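Local coordinates for protein putative exodeoxyribonuclease (Neisseria meningitidis, PDB 4B5I) that probably cleaves DNA at abasic sites as a metal-dependent AP endonuclease and may also remove nucleotides as a 3'-5' exonuclease, at residues Ile31-Glu36 and Val69-Lys74. Sequence-based numbering, arbitrary orientation.
Sequences IVCVQE and VAVYSK. With MN (manganese (II) ion), chain E; nucleotides of chain B.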
loop_
_atom_site.group_PDB
_atom_site.type_symbol
_atom_site.label_atom_id
_atom_site.label_comp_id
_atom_site.label_asym_id
_atom_site.label_seq_id
_atom_site.Cartn_x
_atom_site.Cartn_y
_atom_site.Cartn_z
ATOM N N ILE A 31 5.722 -8.321 9.058
ATOM C CA ILE A 31 5.934 -6.963 8.577
ATOM C C ILE A 31 4.594 -6.295 8.293
ATOM O O ILE A 31 3.693 -6.909 7.721
ATOM C CB ILE A 31 6.800 -6.946 7.303
ATOM C CG1 ILE A 31 8.160 -7.596 7.575
ATOM C CG2 ILE A 31 6.981 -5.525 6.798
ATOM C CD1 ILE A 31 9.104 -7.568 6.396
ATOM N N VAL A 32 4.464 -5.036 8.703
ATOM C CA VAL A 32 3.223 -4.297 8.511
ATOM C C VAL A 32 3.485 -2.948 7.852
ATOM O O VAL A 32 4.165 -2.094 8.416
ATOM C CB VAL A 32 2.494 -4.068 9.848
ATOM C CG1 VAL A 32 1.210 -3.280 9.625
ATOM C CG2 VAL A 32 2.203 -5.397 10.532
ATOM N N CYS A 33 2.942 -2.761 6.653
ATOM C CA CYS A 33 3.107 -1.513 5.919
ATOM C C CYS A 33 1.831 -0.684 5.974
ATOM O O CYS A 33 0.799 -1.091 5.443
ATOM C CB CYS A 33 3.477 -1.798 4.464
ATOM S SG CYS A 33 5.041 -2.670 4.252
ATOM N N VAL A 34 1.903 0.478 6.616
ATOM C CA VAL A 34 0.735 1.342 6.743
ATOM C C VAL A 34 0.866 2.603 5.895
ATOM O O VAL A 34 1.962 3.137 5.720
ATOM C CB VAL A 34 0.470 1.747 8.209
ATOM C CG1 VAL A 34 0.366 0.513 9.093
ATOM C CG2 VAL A 34 1.558 2.682 8.714
ATOM N N GLN A 35 -0.261 3.068 5.365
ATOM C CA GLN A 35 -0.301 4.324 4.626
ATOM C C GLN A 35 -1.308 5.280 5.259
ATOM O O GLN A 35 -2.222 4.854 5.963
ATOM C CB GLN A 35 -0.641 4.085 3.153
ATOM C CG GLN A 35 0.348 3.190 2.427
ATOM C CD GLN A 35 0.197 1.726 2.801
ATOM O OE1 GLN A 35 1.182 0.997 2.925
ATOM N NE2 GLN A 35 -1.043 1.288 2.976
ATOM N N GLU A 36 -1.128 6.573 5.004
ATOM C CA GLU A 36 -1.957 7.614 5.604
ATOM C C GLU A 36 -1.864 7.618 7.125
ATOM O O GLU A 36 -2.845 7.356 7.820
ATOM C CB GLU A 36 -3.418 7.489 5.161
ATOM C CG GLU A 36 -3.660 7.862 3.710
ATOM C CD GLU A 36 -5.133 7.981 3.380
ATOM O OE1 GLU A 36 -5.954 7.977 4.320
ATOM O OE2 GLU A 36 -5.469 8.083 2.182
ATOM N N VAL A 69 3.612 7.343 5.465
ATOM C CA VAL A 69 3.721 5.892 5.400
ATOM C C VAL A 69 4.670 5.392 6.481
ATOM O O VAL A 69 5.434 6.168 7.051
ATOM C CB VAL A 69 4.218 5.418 4.022
ATOM C CG1 VAL A 69 3.166 5.686 2.960
ATOM C CG2 VAL A 69 5.529 6.096 3.666
ATOM N N ALA A 70 4.617 4.094 6.763
ATOM C CA ALA A 70 5.472 3.505 7.787
ATOM C C ALA A 70 5.618 1.999 7.606
ATOM O O ALA A 70 4.763 1.345 7.006
ATOM C CB ALA A 70 4.937 3.823 9.181
ATOM N N VAL A 71 6.712 1.462 8.137
ATOM C CA VAL A 71 6.997 0.037 8.059
ATOM C C VAL A 71 7.415 -0.507 9.421
ATOM O O VAL A 71 8.356 -0.005 10.040
ATOM C CB VAL A 71 8.116 -0.259 7.039
ATOM C CG1 VAL A 71 8.449 -1.743 7.028
ATOM C CG2 VAL A 71 7.713 0.212 5.651
ATOM N N TYR A 72 6.701 -1.529 9.884
ATOM C CA TYR A 72 7.057 -2.236 11.106
ATOM C C TYR A 72 7.567 -3.623 10.743
ATOM O O TYR A 72 7.145 -4.203 9.744
ATOM C CB TYR A 72 5.849 -2.366 12.034
ATOM C CG TYR A 72 5.059 -1.091 12.219
ATOM C CD1 TYR A 72 5.631 0.025 12.818
ATOM C CD2 TYR A 72 3.735 -1.009 11.811
ATOM C CE1 TYR A 72 4.910 1.190 12.994
ATOM C CE2 TYR A 72 3.005 0.152 11.985
ATOM C CZ TYR A 72 3.597 1.247 12.576
ATOM O OH TYR A 72 2.874 2.406 12.750
ATOM N N SER A 73 8.468 -4.157 11.560
ATOM C CA SER A 73 9.060 -5.459 11.296
ATOM C C SER A 73 9.709 -6.024 12.552
ATOM O O SER A 73 10.571 -5.386 13.153
ATOM C CB SER A 73 10.101 -5.347 10.181
ATOM O OG SER A 73 11.173 -4.510 10.578
ATOM N N LYS A 74 9.292 -7.224 12.941
ATOM C CA LYS A 74 9.863 -7.890 14.104
ATOM C C LYS A 74 11.385 -7.933 14.017
ATOM O O LYS A 74 12.079 -7.848 15.030
ATOM C CB LYS A 74 9.300 -9.305 14.242
ATOM C CG LYS A 74 7.795 -9.346 14.456
ATOM C CD LYS A 74 7.294 -10.767 14.648
ATOM C CE LYS A 74 5.808 -10.786 14.972
ATOM N NZ LYS A 74 5.311 -12.166 15.224
HETATM MN MN MN E . -7.918 7.672 2.596
ATOM P P DC B 5 -5.456 14.597 -0.939
ATOM O OP1 DC B 5 -4.023 14.385 -1.243
ATOM O OP2 DC B 5 -6.306 15.340 -1.894
ATOM O "O5'" DC B 5 -6.134 13.175 -0.673
ATOM C "C5'" DC B 5 -5.732 12.430 0.469
ATOM C "C4'" DC B 5 -6.893 11.626 1.028
ATOM O "O4'" DC B 5 -7.990 12.514 1.365
ATOM C "C3'" DC B 5 -7.463 10.580 0.073
ATOM O "O3'" DC B 5 -7.385 9.304 0.685
ATOM C "C2'" DC B 5 -8.914 11.007 -0.150
ATOM C "C1'" DC B 5 -9.198 11.838 1.096
ATOM N N1 DC B 5 -10.287 12.838 0.916
ATOM C C2 DC B 5 -11.535 12.608 1.505
ATOM O O2 DC B 5 -11.708 11.575 2.166
ATOM N N3 DC B 5 -12.520 13.525 1.336
ATOM C C4 DC B 5 -12.293 14.625 0.617
ATOM N N4 DC B 5 -13.296 15.496 0.480
ATOM C C5 DC B 5 -11.028 14.878 0.008
ATOM C C6 DC B 5 -10.063 13.967 0.183
#
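V32 and Y72 face each other as a hydrogen-bonded pair of two antiparallel strands, V32 N giving to Y72 O and Y72 N to V32 O, both 3.0 Å long; the second bond is nearly straight, at 170°. V34 and A70 repeat the pattern two residues on, with V34 N 3.0 Å from A70 O and a return bond from A70 N to V34 O. The side chains of these four residues share one face of the sheet. There V32 CB lies at the edge of the Y72 ring, in its plane, 3.8 Å from CD2. V34 straddles two neighbours: CG2 sits 3.6 Å from A70 CB, while CG1, set opposite the carbonyl carbon (chi1 -54°), reaches Y72 CE2 at 3.9 Å. The Y72 hydroxyl bonds to the backbone O of M48, which holds the far end of the ring.

Strands 31-35 and 69-73 are neighbours in one of the two mixed sheets of the DNase I-like fold, flanked by strands 2-8 and 55-59. The other face carries I31, C33 and Q35 from one strand and V69, V71 and S73 from the other, with I31 CG2 4.1 Å from V71 CG1 and C33 SG against V71 CG2. It packs on the second sheet: V71 touches V96, C98 and S107, and C33 touches V105. V69, beside the aliphatic CG of Q35, also meets Y109, a predicted active-site residue.

Just past the strand E36 turns to positive phi (61°), and its side chain, extended beyond CG, leaves the strand pair for the manganese ion. Both carboxylate oxygens of E36 bind the metal, OE2 at 2.5 Å and OE1 at 2.6 Å, and O3' of DC5 of chain B is a further ligand. Weak hydrogen bonds from N8 and Y109 also meet OE2.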